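Local coordinates for protein glutamate receptor 1 (Adineta vaga, PDB 4IO2) that binds glutamate through the two-lobed ligand-binding domain described here and probably couples that binding to the opening of a membrane ion channel, at residues P19-A24 and V58-P63; V41-E46 and D235-K240; D121-G126 and I174-M179; Y144-I149 and R154-L159. All blocks are in the same frame, centred on the assembly; numbering follows the deposited sequence. Where two conformers were deposited one is given.

The ligand-binding domain is a two-lobed clamshell closing on glutamate, and the contacts fall into two pairs, one in each lobe. Contacts 1 and 2 lie with their centres 15 Å apart and touch where F20 and T21, just ahead of strand 22-25, and V58 of strand 55-60 meet helix 40-52; their segments alternate along the chain. Contacts 3 and 4, centres 10 Å apart, meet where K124 and F178 touch helix 140-148 and I149; both segments of contact 4 fall between those of contact 3. Across the lobes the centres are 27 to 32 Å apart. Contact 2 spans most of the chain, bringing helix 233-242 back to the first lobe after the second is complete.

Contact 1 (P19-A24 and V58-P63); sequences PFTIVA and VQLAPP
T21 comes up to L60 just beyond a probable backbone hydrogen bond, F20 O to V41 N at 2.8 Å, which ties the 19-24 segment to the start of helix 40-52. F20 and T21 form a classic beta bulge, and from it the chain enters strand 22-25 of a small two-stranded antiparallel sheet. The contact joins this sheet to strand 55-60, an outermost strand of the parallel sheet in the first lobe of the clamshell. It is wholly apolar. L60 and V23 reach toward each other tip to tip: the CG of L60 stands anti to its backbone N (chi1 178°), and the two methyls beyond it meet the V23 fork. T35 and L37 of the partner strand also touch V23, while V41 and L42 of the helix lie against T21. The T21 methyl is the looser neighbour, CG2 standing 4.3 Å from L60 CD1. The closest approach is 3.8 Å, between V23 CG2 and L60 CD2. The other methyl of the fork, V23 CG1, lies 4.0 Å from L60 CD2.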
loop_
_atom_site.group_PDB
_atom_site.type_symbol
_atom_site.label_atom_id
_atom_site.label_comp_id
_atom_site.label_asym_id
_atom_site.label_seq_id
_atom_site.Cartn_x
_atom_site.Cartn_y
_atom_site.Cartn_z
ATOM N N PRO A 19 3.761 17.973 -8.134
ATOM C CA PRO A 19 3.283 18.958 -7.153
ATOM C C PRO A 19 3.410 18.465 -5.697
ATOM O O PRO A 19 2.702 18.960 -4.817
ATOM C CB PRO A 19 1.825 19.108 -7.562
ATOM C CG PRO A 19 1.444 17.638 -7.813
ATOM C CD PRO A 19 2.678 17.022 -8.460
ATOM N N PHE A 20 4.302 17.502 -5.448
ATOM C CA PHE A 20 4.634 17.075 -4.092
ATOM C C PHE A 20 5.389 18.166 -3.353
ATOM O O PHE A 20 4.959 18.585 -2.250
ATOM C CB PHE A 20 5.450 15.785 -4.125
ATOM C CG PHE A 20 4.614 14.520 -4.302
ATOM C CD1 PHE A 20 3.750 14.121 -3.303
ATOM C CD2 PHE A 20 4.654 13.793 -5.473
ATOM C CE1 PHE A 20 2.984 12.955 -3.447
ATOM C CE2 PHE A 20 3.896 12.631 -5.645
ATOM C CZ PHE A 20 3.063 12.226 -4.626
ATOM N N THR A 21 6.509 18.616 -3.931
ATOM C CA THR A 21 7.347 19.634 -3.360
ATOM C C THR A 21 7.719 20.573 -4.491
ATOM O O THR A 21 8.475 20.225 -5.390
ATOM C CB THR A 21 8.607 19.045 -2.651
ATOM O OG1 THR A 21 8.152 18.285 -1.528
ATOM C CG2 THR A 21 9.556 20.135 -2.185
ATOM N N ILE A 22 7.139 21.766 -4.419
ATOM C CA ILE A 22 7.247 22.771 -5.461
ATOM C C ILE A 22 8.142 23.884 -4.947
ATOM O O ILE A 22 7.877 24.441 -3.895
ATOM C CB ILE A 22 5.879 23.373 -5.768
ATOM C CG1 ILE A 22 4.888 22.265 -6.179
ATOM C CG2 ILE A 22 6.008 24.422 -6.877
ATOM C CD1 ILE A 22 3.398 22.706 -6.114
ATOM N N VAL A 23 9.214 24.177 -5.674
ATOM C CA VAL A 23 10.242 25.121 -5.243
ATOM C C VAL A 23 10.096 26.399 -6.070
ATOM O O VAL A 23 10.143 26.348 -7.305
ATOM C CB VAL A 23 11.645 24.490 -5.431
ATOM C CG1 VAL A 23 12.771 25.480 -5.054
ATOM C CG2 VAL A 23 11.739 23.186 -4.638
ATOM N N ALA A 24 9.921 27.531 -5.396
ATOM C CA ALA A 24 9.899 28.835 -6.043
ATOM C C ALA A 24 10.979 29.763 -5.494
ATOM O O ALA A 24 11.220 29.798 -4.293
ATOM C CB ALA A 24 8.531 29.486 -5.825
ATOM N N VAL A 58 12.310 21.973 8.032
ATOM C CA VAL A 58 12.168 21.431 6.678
ATOM C C VAL A 58 13.386 21.848 5.850
ATOM O O VAL A 58 13.709 23.027 5.776
ATOM C CB VAL A 58 10.888 21.913 6.022
ATOM C CG1 VAL A 58 10.818 21.424 4.581
ATOM C CG2 VAL A 58 9.676 21.466 6.807
ATOM N N GLN A 59 14.078 20.871 5.284
ATOM C CA GLN A 59 15.311 21.089 4.550
ATOM C C GLN A 59 15.199 20.502 3.151
ATOM O O GLN A 59 15.066 19.296 2.983
ATOM C CB GLN A 59 16.473 20.449 5.297
ATOM C CG GLN A 59 16.752 21.059 6.658
ATOM C CD GLN A 59 17.435 22.414 6.558
ATOM O OE1 GLN A 59 18.187 22.669 5.628
ATOM N NE2 GLN A 59 17.170 23.283 7.518
ATOM N N LEU A 60 15.248 21.365 2.144
ATOM C CA LEU A 60 15.241 20.926 0.748
ATOM C C LEU A 60 16.593 20.317 0.377
ATOM O O LEU A 60 17.666 20.938 0.585
ATOM C CB LEU A 60 14.945 22.116 -0.144
ATOM C CG LEU A 60 14.928 21.915 -1.668
ATOM C CD1 LEU A 60 13.794 20.969 -2.053
ATOM C CD2 LEU A 60 14.807 23.274 -2.367
ATOM N N ALA A 61 16.550 19.110 -0.183
ATOM C CA ALA A 61 17.777 18.468 -0.651
ATOM C C ALA A 61 18.379 19.326 -1.758
ATOM O O ALA A 61 17.659 19.942 -2.556
ATOM C CB ALA A 61 17.502 17.076 -1.143
ATOM N N PRO A 62 19.703 19.353 -1.825
ATOM C CA PRO A 62 20.389 20.065 -2.907
ATOM C C PRO A 62 19.900 19.633 -4.282
ATOM O O PRO A 62 19.544 18.488 -4.471
ATOM C CB PRO A 62 21.850 19.655 -2.715
ATOM C CG PRO A 62 21.970 19.346 -1.289
ATOM C CD PRO A 62 20.653 18.745 -0.877
ATOM N N PRO A 63 19.954 20.538 -5.262
ATOM C CA PRO A 63 19.319 20.357 -6.577
ATOM C C PRO A 63 19.620 19.006 -7.249
ATOM O O PRO A 63 18.736 18.362 -7.831
ATOM C CB PRO A 63 19.908 21.492 -7.425
ATOM C CG PRO A 63 20.542 22.438 -6.471
ATOM C CD PRO A 63 20.819 21.728 -5.197
#

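Contact 2 (V41-E46 and D235-K240); sequences VLDLIE and DNLKKK
Helices 41-46 and 235-240 run almost antiparallel, their axes 154° apart in direction and 10.5 Å apart at closest approach, with D43 facing L237. This is a helix pair in the first lobe of the clamshell, and it lays the late helix 233-242 against helix 40-52. Between the helices sits L237, whose two methyls divide the work: CD2 presses on D43 CB at 3.5 Å, while CD1 lies 4.0 Å from L44 CA, close to the backbone of the other helix. Y40 and Y47 also touch this leucine.

At the more open margin D43 carries the polar part. K240 stretches out with CG anti to the backbone N (chi1 173°) and every later torsion extended, so its ammonium crosses the gap to D43 from the opposite direction. NZ reaches OD2 on the syn side, 22° out of the carboxylate plane, in a salt bridge. W241 NE1 donates to that same oxygen, so two donors grip OD2. With an alanine here, K240 and the W241 indole would probably both be left without their acceptor, and the lysine end would be likely to swing away from the helix pair. A water ties in the other carboxylate oxygen: the water donates to D43 OD1 at 2.8 Å and accepts a weak bond from K240 NZ at 2.9 Å.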
loop_
_atom_site.group_PDB
_atom_site.type_symbol
_atom_site.label_atom_id
_atom_site.label_comp_id
_atom_site.label_asym_id
_atom_site.label_seq_id
_atom_site.Cartn_x
_atom_site.Cartn_y
_atom_site.Cartn_z
ATOM N N VAL A 41 3.487 17.645 -0.017
ATOM C CA VAL A 41 4.379 17.289 1.085
ATOM C C VAL A 41 4.342 18.332 2.178
ATOM O O VAL A 41 4.344 17.998 3.374
ATOM C CB VAL A 41 5.827 17.093 0.566
ATOM C CG1 VAL A 41 6.877 17.093 1.657
ATOM C CG2 VAL A 41 5.864 15.830 -0.283
ATOM N N LEU A 42 4.383 19.595 1.805
ATOM C CA LEU A 42 4.392 20.676 2.802
ATOM C C LEU A 42 3.072 20.684 3.572
ATOM O O LEU A 42 3.048 20.873 4.797
ATOM C CB LEU A 42 4.637 22.017 2.119
ATOM C CG LEU A 42 6.086 22.299 1.666
ATOM C CD1 LEU A 42 7.069 22.365 2.848
ATOM C CD2 LEU A 42 6.612 21.295 0.616
ATOM N N ASP A 43 1.958 20.430 2.875
ATOM C CA ASP A 43 0.684 20.366 3.570
ATOM C C ASP A 43 0.632 19.142 4.510
ATOM O O ASP A 43 0.083 19.200 5.627
ATOM C CB ASP A 43 -0.514 20.293 2.595
ATOM C CG ASP A 43 -0.763 21.562 1.840
ATOM O OD1 ASP A 43 -0.125 22.608 2.095
ATOM O OD2 ASP A 43 -1.721 21.524 1.015
ATOM N N LEU A 44 1.165 18.019 4.053
ATOM C CA LEU A 44 1.207 16.813 4.880
ATOM C C LEU A 44 2.029 17.069 6.168
ATOM O O LEU A 44 1.617 16.664 7.262
ATOM C CB LEU A 44 1.792 15.638 4.071
ATOM C CG LEU A 44 1.991 14.352 4.861
ATOM C CD1 LEU A 44 0.692 13.848 5.508
ATOM C CD2 LEU A 44 2.622 13.310 3.988
ATOM N N ILE A 45 3.190 17.727 6.050
ATOM C CA ILE A 45 3.995 18.043 7.218
ATOM C C ILE A 45 3.162 18.866 8.214
ATOM O O ILE A 45 3.224 18.632 9.404
ATOM C CB ILE A 45 5.271 18.809 6.799
ATOM C CG1 ILE A 45 6.236 17.849 6.095
ATOM C CG2 ILE A 45 5.952 19.465 7.981
ATOM C CD1 ILE A 45 7.349 18.550 5.269
ATOM N N GLU A 46 2.420 19.851 7.737
ATOM C CA GLU A 46 1.581 20.644 8.618
ATOM C C GLU A 46 0.488 19.815 9.313
ATOM O O GLU A 46 0.231 20.000 10.504
ATOM C CB GLU A 46 0.973 21.815 7.852
ATOM C CG GLU A 46 0.075 22.721 8.676
ATOM C CD GLU A 46 0.758 23.280 9.919
ATOM O OE1 GLU A 46 2.009 23.352 9.958
ATOM O OE2 GLU A 46 0.029 23.649 10.865
ATOM N N ASP A 235 -6.555 11.452 1.085
ATOM C CA ASP A 235 -7.320 11.530 -0.140
ATOM C C ASP A 235 -7.609 12.989 -0.497
ATOM O O ASP A 235 -7.519 13.364 -1.672
ATOM C CB ASP A 235 -8.640 10.788 -0.027
ATOM C CG ASP A 235 -8.486 9.284 -0.125
ATOM O OD1 ASP A 235 -7.381 8.802 -0.447
ATOM O OD2 ASP A 235 -9.491 8.583 0.136
ATOM N N ASN A 236 -7.935 13.816 0.494
ATOM C CA ASN A 236 -8.195 15.229 0.225
ATOM C C ASN A 236 -6.977 15.946 -0.316
ATOM O O ASN A 236 -7.058 16.758 -1.233
ATOM C CB ASN A 236 -8.615 15.964 1.512
ATOM C CG ASN A 236 -9.908 15.476 2.086
ATOM O OD1 ASN A 236 -10.739 14.845 1.408
ATOM N ND2 ASN A 236 -10.115 15.812 3.374
ATOM N N LEU A 237 -5.817 15.605 0.229
ATOM C CA LEU A 237 -4.580 16.223 -0.199
ATOM C C LEU A 237 -4.234 15.816 -1.619
ATOM O O LEU A 237 -3.782 16.645 -2.417
ATOM C CB LEU A 237 -3.420 15.825 0.714
ATOM C CG LEU A 237 -3.304 16.582 2.010
ATOM C CD1 LEU A 237 -2.147 16.019 2.811
ATOM C CD2 LEU A 237 -3.071 18.058 1.667
ATOM N N LYS A 238 -4.434 14.536 -1.931
ATOM C CA LYS A 238 -4.161 14.078 -3.281
ATOM C C LYS A 238 -5.054 14.832 -4.285
ATOM O O LYS A 238 -4.581 15.302 -5.335
ATOM C CB LYS A 238 -4.301 12.557 -3.388
ATOM C CG LYS A 238 -3.838 12.013 -4.741
ATOM C CD LYS A 238 -3.935 10.502 -4.792
ATOM C CE LYS A 238 -2.808 9.868 -3.973
ATOM N NZ LYS A 238 -2.841 8.365 -4.013
ATOM N N LYS A 239 -6.350 14.942 -3.976
ATOM C CA LYS A 239 -7.278 15.635 -4.850
ATOM C C LYS A 239 -6.863 17.096 -5.026
ATOM O O LYS A 239 -6.809 17.620 -6.154
ATOM C CB LYS A 239 -8.718 15.532 -4.336
ATOM C CG LYS A 239 -9.747 16.351 -5.122
ATOM C CD LYS A 239 -11.159 16.187 -4.561
ATOM C CE LYS A 239 -12.198 17.047 -5.305
ATOM N NZ LYS A 239 -13.608 16.749 -4.914
ATOM N N LYS A 240 -6.498 17.750 -3.929
ATOM C CA LYS A 240 -6.122 19.171 -3.971
ATOM C C LYS A 240 -4.968 19.444 -4.942
ATOM O O LYS A 240 -5.002 20.381 -5.718
ATOM C CB LYS A 240 -5.739 19.669 -2.568
ATOM C CG LYS A 240 -5.185 21.082 -2.524
ATOM C CD LYS A 240 -4.820 21.529 -1.113
ATOM C CE LYS A 240 -4.169 22.907 -1.154
ATOM N NZ LYS A 240 -3.727 23.361 0.198
HETATM O O HOH W 1 -1.850 24.790 1.837
#

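Contact 3 (D121-G126 and I174-M179); sequences DDLKNG and IDVSFM. With GLU (glutamic acid), chain E.
L123 points from helix 120-125 toward the segment that leads into strand 177-180, and one methyl, CD2, meets both of its partners there, V176 and F178. All three side chains are buried, so the contact seats a short peripheral helix on the antiparallel sheet of the second lobe of the clamshell. CD2 reaches the F178 ring at the edge, near the ring plane, with CE1 3.5 Å away and CZ 3.9 Å. The two side chains come from opposite directions. V176 meets the leucine differently: the pair slide past each other, and V176 CG2 lies alongside both CD2 and CG of L123. With CG placed beside its backbone N (chi1 -77°), L123 directs CD2 to where it meets valine and phenylalanine together.

The F178 ring also takes part in an edge-to-face pair with F202 and touches I149 and I135, while I128 and I133 lie against V176.

M179, the residue after F178, reaches the pocket. It lines the glutamate site with its chain fully extended, and F178 O accepts a hydrogen bond from R136 NH2, a nitrogen that also binds the ligand. The strand carrying the hydrophobic contact thus probably helps to position a ligand-binding arginine through its backbone. On the pocket side, M179 CA approaches to 3.8 Å from OE2 of the bound glutamate, and M179 CG to 3.9 Å from the same oxygen.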
loop_
_atom_site.group_PDB
_atom_site.type_symbol
_atom_site.label_atom_id
_atom_site.label_comp_id
_atom_site.label_asym_id
_atom_site.label_seq_id
_atom_site.Cartn_x
_atom_site.Cartn_y
_atom_site.Cartn_z
ATOM N N ASP A 121 5.992 -4.634 -23.735
ATOM C CA ASP A 121 6.519 -5.674 -24.634
ATOM C C ASP A 121 7.480 -5.096 -25.666
ATOM O O ASP A 121 8.467 -5.711 -26.023
ATOM C CB ASP A 121 5.393 -6.401 -25.368
ATOM C CG ASP A 121 4.644 -7.354 -24.469
ATOM O OD1 ASP A 121 5.199 -7.711 -23.405
ATOM O OD2 ASP A 121 3.513 -7.751 -24.834
ATOM N N ASP A 122 7.199 -3.887 -26.124
ATOM C CA ASP A 122 8.046 -3.279 -27.138
ATOM C C ASP A 122 9.450 -2.977 -26.599
ATOM O O ASP A 122 10.414 -2.976 -27.345
ATOM C CB ASP A 122 7.374 -2.028 -27.730
ATOM C CG ASP A 122 6.226 -2.374 -28.677
ATOM O OD1 ASP A 122 6.224 -3.487 -29.235
ATOM O OD2 ASP A 122 5.315 -1.534 -28.860
ATOM N N LEU A 123 9.589 -2.776 -25.287
ATOM C CA LEU A 123 10.912 -2.562 -24.704
ATOM C C LEU A 123 11.611 -3.886 -24.454
ATOM O O LEU A 123 12.835 -3.949 -24.465
ATOM C CB LEU A 123 10.824 -1.808 -23.352
ATOM C CG LEU A 123 10.587 -0.305 -23.368
ATOM C CD1 LEU A 123 9.284 -0.069 -24.028
ATOM C CD2 LEU A 123 10.588 0.259 -21.949
ATOM N N LYS A 124 10.830 -4.935 -24.206
ATOM C CA LYS A 124 11.388 -6.250 -23.875
ATOM C C LYS A 124 11.579 -7.122 -25.116
ATOM O O LYS A 124 12.229 -8.153 -25.043
ATOM C CB LYS A 124 10.501 -6.960 -22.830
ATOM C CG LYS A 124 10.635 -6.408 -21.401
ATOM C CD LYS A 124 9.586 -6.964 -20.423
ATOM C CE LYS A 124 9.836 -6.457 -19.006
ATOM N NZ LYS A 124 8.736 -6.743 -18.014
ATOM N N ASN A 125 11.022 -6.710 -26.253
ATOM C CA ASN A 125 11.206 -7.448 -27.504
ATOM C C ASN A 125 12.415 -6.950 -28.255
ATOM O O ASN A 125 12.973 -7.655 -29.086
ATOM C CB ASN A 125 9.995 -7.303 -28.428
ATOM C CG ASN A 125 8.791 -8.047 -27.926
ATOM O OD1 ASN A 125 8.873 -8.792 -26.941
ATOM N ND2 ASN A 125 7.654 -7.857 -28.598
ATOM N N GLY A 126 12.806 -5.716 -27.977
ATOM C CA GLY A 126 13.870 -5.098 -28.736
ATOM C C GLY A 126 13.385 -4.234 -29.892
ATOM O O GLY A 126 14.154 -4.012 -30.820
ATOM N N ILE A 174 15.918 9.866 -26.884
ATOM C CA ILE A 174 15.338 8.612 -26.424
ATOM C C ILE A 174 13.896 8.503 -26.888
ATOM O O ILE A 174 13.266 9.517 -27.260
ATOM C CB ILE A 174 15.412 8.506 -24.863
ATOM C CG1 ILE A 174 14.727 9.719 -24.198
ATOM C CG2 ILE A 174 16.867 8.391 -24.450
ATOM C CD1 ILE A 174 14.733 9.645 -22.624
ATOM N N ASP A 175 13.366 7.296 -26.890
ATOM C CA ASP A 175 11.962 7.091 -27.267
ATOM C C ASP A 175 11.050 6.920 -26.071
ATOM O O ASP A 175 9.857 7.202 -26.181
ATOM C CB ASP A 175 11.837 5.869 -28.191
ATOM C CG ASP A 175 12.509 6.075 -29.540
ATOM O OD1 ASP A 175 12.408 7.200 -30.085
ATOM O OD2 ASP A 175 13.196 5.114 -29.959
ATOM N N VAL A 176 11.576 6.430 -24.937
ATOM C CA VAL A 176 10.754 6.192 -23.757
ATOM C C VAL A 176 11.577 6.464 -22.513
ATOM O O VAL A 176 12.805 6.400 -22.514
ATOM C CB VAL A 176 10.208 4.751 -23.680
ATOM C CG1 VAL A 176 9.278 4.430 -24.825
ATOM C CG2 VAL A 176 11.373 3.742 -23.636
ATOM N N SER A 177 10.879 6.765 -21.419
ATOM C CA SER A 177 11.445 6.611 -20.073
ATOM C C SER A 177 10.344 6.064 -19.165
ATOM O O SER A 177 9.245 5.732 -19.645
ATOM C CB SER A 177 11.980 7.947 -19.558
ATOM O OG SER A 177 12.735 7.766 -18.347
ATOM N N PHE A 178 10.653 5.899 -17.862
ATOM C CA PHE A 178 9.688 5.428 -16.867
ATOM C C PHE A 178 9.479 6.569 -15.884
ATOM O O PHE A 178 10.415 7.334 -15.590
ATOM C CB PHE A 178 10.268 4.273 -16.031
ATOM C CG PHE A 178 10.624 3.015 -16.790
ATOM C CD1 PHE A 178 10.114 2.758 -18.043
ATOM C CD2 PHE A 178 11.478 2.079 -16.213
ATOM C CE1 PHE A 178 10.454 1.599 -18.712
ATOM C CE2 PHE A 178 11.795 0.914 -16.859
ATOM C CZ PHE A 178 11.289 0.682 -18.120
ATOM N N MET A 179 8.278 6.669 -15.357
ATOM C CA MET A 179 7.939 7.717 -14.388
ATOM C C MET A 179 6.793 7.257 -13.517
ATOM O O MET A 179 5.891 6.576 -13.970
ATOM C CB MET A 179 7.609 9.000 -15.120
ATOM C CG MET A 179 7.430 10.173 -14.211
ATOM S SD MET A 179 7.214 11.710 -15.207
ATOM C CE MET A 179 7.132 12.927 -13.870
HETATM N N GLU E . 9.638 7.437 -6.541
HETATM C CA GLU E . 10.902 7.269 -7.264
HETATM C C GLU E . 11.987 6.762 -6.318
HETATM O O GLU E . 11.781 6.803 -5.077
HETATM C CB GLU E . 11.378 8.566 -7.925
HETATM C CG GLU E . 10.406 9.218 -8.915
HETATM C CD GLU E . 10.197 8.467 -10.230
HETATM O OE1 GLU E . 10.904 7.489 -10.467
HETATM O OE2 GLU E . 9.363 8.925 -11.054
HETATM O OXT GLU E . 13.046 6.307 -6.810
#

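Contact 4 (Y144-I149 and R154-L159); sequences YYLREI and RNFYPL
Two first torsions bring the rings of Y145 and F156 together: Y145 has CG anti to its backbone N (chi1 -180°), whereas CG of F156 stands between its own backbone N and carbonyl carbon (chi1 53°). The contact lies inside a beta-alpha-beta unit of the second lobe, strand 134-136, helix 140-148 and strand 157-159, and packs the helix against the residues leading into strand 157-159. The rings make a T-shaped pair, the edge of F156 turned to the face of Y145, with planes 82° apart and centroids 5.2 Å from each other. The same tyrosine face receives F156 CB in a CH-pi contact, 3.8 Å from the ring centroid. I149 CB covers the opposite face, so the tyrosine ring is held between the two, and N155 lies at its hydroxyl edge. I135 of the first strand touches both aromatic side chains.

In place of Y145 an alanine would probably leave the F156 edge and I149 facing a gap and the phenylalanine less fixed in its tilt.

L146, the next residue of the helix, crosses R154, its CD1 lying 3.7 Å from R154 NH1, and sends its other methyl to the F156 ring edge. R147 packs on E230 of the second subunit and holds its neighbour E148 side-on, NE and NH2 both bonding OE2, with NE at 2.8 Å from that oxygen.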
loop_
_atom_site.group_PDB
_atom_site.type_symbol
_atom_site.label_atom_id
_atom_site.label_comp_id
_atom_site.label_asym_id
_atom_site.label_seq_id
_atom_site.Cartn_x
_atom_site.Cartn_y
_atom_site.Cartn_z
ATOM N N TYR A 144 14.223 -1.674 -11.691
ATOM C CA TYR A 144 13.280 -2.388 -12.537
ATOM C C TYR A 144 13.919 -2.688 -13.892
ATOM O O TYR A 144 13.828 -3.807 -14.398
ATOM C CB TYR A 144 11.963 -1.591 -12.709
ATOM C CG TYR A 144 10.974 -2.311 -13.564
ATOM C CD1 TYR A 144 11.024 -2.205 -14.952
ATOM C CD2 TYR A 144 9.986 -3.111 -13.001
ATOM C CE1 TYR A 144 10.123 -2.877 -15.735
ATOM C CE2 TYR A 144 9.096 -3.794 -13.779
ATOM C CZ TYR A 144 9.164 -3.672 -15.140
ATOM O OH TYR A 144 8.272 -4.368 -15.929
ATOM N N TYR A 145 14.513 -1.676 -14.496
ATOM C CA TYR A 145 15.154 -1.842 -15.793
ATOM C C TYR A 145 16.179 -2.961 -15.734
ATOM O O TYR A 145 16.217 -3.841 -16.630
ATOM C CB TYR A 145 15.805 -0.531 -16.213
ATOM C CG TYR A 145 16.491 -0.628 -17.553
ATOM C CD1 TYR A 145 17.790 -1.088 -17.646
ATOM C CD2 TYR A 145 15.838 -0.257 -18.733
ATOM C CE1 TYR A 145 18.437 -1.195 -18.845
ATOM C CE2 TYR A 145 16.471 -0.382 -19.947
ATOM C CZ TYR A 145 17.780 -0.835 -19.991
ATOM O OH TYR A 145 18.447 -0.956 -21.185
ATOM N N LEU A 146 17.049 -2.918 -14.728
ATOM C CA LEU A 146 18.162 -3.853 -14.654
ATOM C C LEU A 146 17.673 -5.297 -14.448
ATOM O O LEU A 146 18.270 -6.239 -14.988
ATOM C CB LEU A 146 19.130 -3.445 -13.540
ATOM C CG LEU A 146 19.924 -2.159 -13.801
ATOM C CD1 LEU A 146 20.678 -1.720 -12.554
ATOM C CD2 LEU A 146 20.827 -2.288 -15.010
ATOM N N ARG A 147 16.570 -5.486 -13.732
ATOM C CA ARG A 147 16.030 -6.833 -13.558
ATOM C C ARG A 147 15.191 -7.328 -14.741
ATOM O O ARG A 147 15.269 -8.502 -15.097
ATOM C CB ARG A 147 15.191 -6.927 -12.286
ATOM C CG ARG A 147 14.663 -8.355 -12.018
ATOM C CD ARG A 147 13.729 -8.431 -10.802
ATOM N NE ARG A 147 12.570 -7.589 -11.054
ATOM C CZ ARG A 147 12.349 -6.406 -10.494
ATOM N NH1 ARG A 147 13.152 -5.927 -9.546
ATOM N NH2 ARG A 147 11.287 -5.716 -10.890
ATOM N N GLU A 148 14.372 -6.450 -15.315
ATOM C CA GLU A 148 13.329 -6.867 -16.267
ATOM C C GLU A 148 13.642 -6.691 -17.738
ATOM O O GLU A 148 13.063 -7.374 -18.580
ATOM C CB GLU A 148 12.050 -6.086 -16.019
ATOM C CG GLU A 148 11.558 -6.194 -14.616
ATOM C CD GLU A 148 10.816 -7.461 -14.322
ATOM O OE1 GLU A 148 10.304 -8.091 -15.266
ATOM O OE2 GLU A 148 10.716 -7.803 -13.125
ATOM N N ILE A 149 14.538 -5.767 -18.053
ATOM C CA ILE A 149 14.842 -5.457 -19.441
ATOM C C ILE A 149 16.239 -5.926 -19.835
ATOM O O ILE A 149 16.407 -6.613 -20.847
ATOM C CB ILE A 149 14.677 -3.958 -19.713
ATOM C CG1 ILE A 149 13.199 -3.590 -19.592
ATOM C CG2 ILE A 149 15.194 -3.617 -21.097
ATOM C CD1 ILE A 149 12.977 -2.163 -19.560
ATOM N N ARG A 154 24.038 -2.413 -17.464
ATOM C CA ARG A 154 23.779 -0.990 -17.314
ATOM C C ARG A 154 23.860 -0.240 -18.653
ATOM O O ARG A 154 24.755 0.586 -18.875
ATOM C CB ARG A 154 24.732 -0.422 -16.289
ATOM C CG ARG A 154 24.607 -1.142 -14.924
ATOM C CD ARG A 154 25.602 -0.601 -13.895
ATOM N NE ARG A 154 25.623 -1.413 -12.688
ATOM C CZ ARG A 154 24.789 -1.234 -11.682
ATOM N NH1 ARG A 154 23.923 -0.236 -11.726
ATOM N NH2 ARG A 154 24.842 -2.029 -10.604
ATOM N N ASN A 155 22.895 -0.540 -19.516
ATOM C CA ASN A 155 22.947 -0.164 -20.921
ATOM C C ASN A 155 21.743 0.681 -21.351
ATOM O O ASN A 155 21.481 0.882 -22.531
ATOM C CB ASN A 155 23.084 -1.392 -21.817
ATOM C CG ASN A 155 21.925 -2.348 -21.676
ATOM O OD1 ASN A 155 20.907 -2.033 -21.063
ATOM N ND2 ASN A 155 22.078 -3.537 -22.230
ATOM N N PHE A 156 20.992 1.207 -20.387
ATOM C CA PHE A 156 20.009 2.253 -20.683
ATOM C C PHE A 156 20.728 3.562 -20.990
ATOM O O PHE A 156 21.882 3.667 -20.711
ATOM C CB PHE A 156 19.077 2.452 -19.508
ATOM C CG PHE A 156 19.772 2.706 -18.201
ATOM C CD1 PHE A 156 20.134 3.980 -17.845
ATOM C CD2 PHE A 156 19.978 1.689 -17.325
ATOM C CE1 PHE A 156 20.694 4.228 -16.578
ATOM C CE2 PHE A 156 20.570 1.923 -16.081
ATOM C CZ PHE A 156 20.961 3.162 -15.731
ATOM N N TYR A 157 20.016 4.562 -21.539
ATOM C CA TYR A 157 20.542 5.943 -21.640
ATOM C C TYR A 157 20.389 6.648 -20.284
ATOM O O TYR A 157 19.275 6.779 -19.796
ATOM C CB TYR A 157 19.739 6.737 -22.702
ATOM C CG TYR A 157 20.312 8.100 -22.990
ATOM C CD1 TYR A 157 19.893 9.209 -22.292
ATOM C CD2 TYR A 157 21.213 8.290 -24.026
ATOM C CE1 TYR A 157 20.406 10.453 -22.543
ATOM C CE2 TYR A 157 21.743 9.546 -24.285
ATOM C CZ TYR A 157 21.315 10.616 -23.567
ATOM O OH TYR A 157 21.822 11.858 -23.855
ATOM N N PRO A 158 21.515 7.112 -19.698
ATOM C CA PRO A 158 21.429 7.618 -18.295
ATOM C C PRO A 158 20.883 9.050 -18.221
ATOM O O PRO A 158 21.260 9.900 -19.029
ATOM C CB PRO A 158 22.874 7.556 -17.826
ATOM C CG PRO A 158 23.689 7.770 -19.175
ATOM C CD PRO A 158 22.900 7.024 -20.222
ATOM N N LEU A 159 19.998 9.319 -17.269
ATOM C CA LEU A 159 19.421 10.666 -17.083
ATOM C C LEU A 159 19.691 11.143 -15.653
ATOM O O LEU A 159 19.543 10.370 -14.698
ATOM C CB LEU A 159 17.930 10.657 -17.343
ATOM C CG LEU A 159 17.494 10.138 -18.731
ATOM C CD1 LEU A 159 15.996 9.723 -18.691
ATOM C CD2 LEU A 159 17.827 11.171 -19.800
#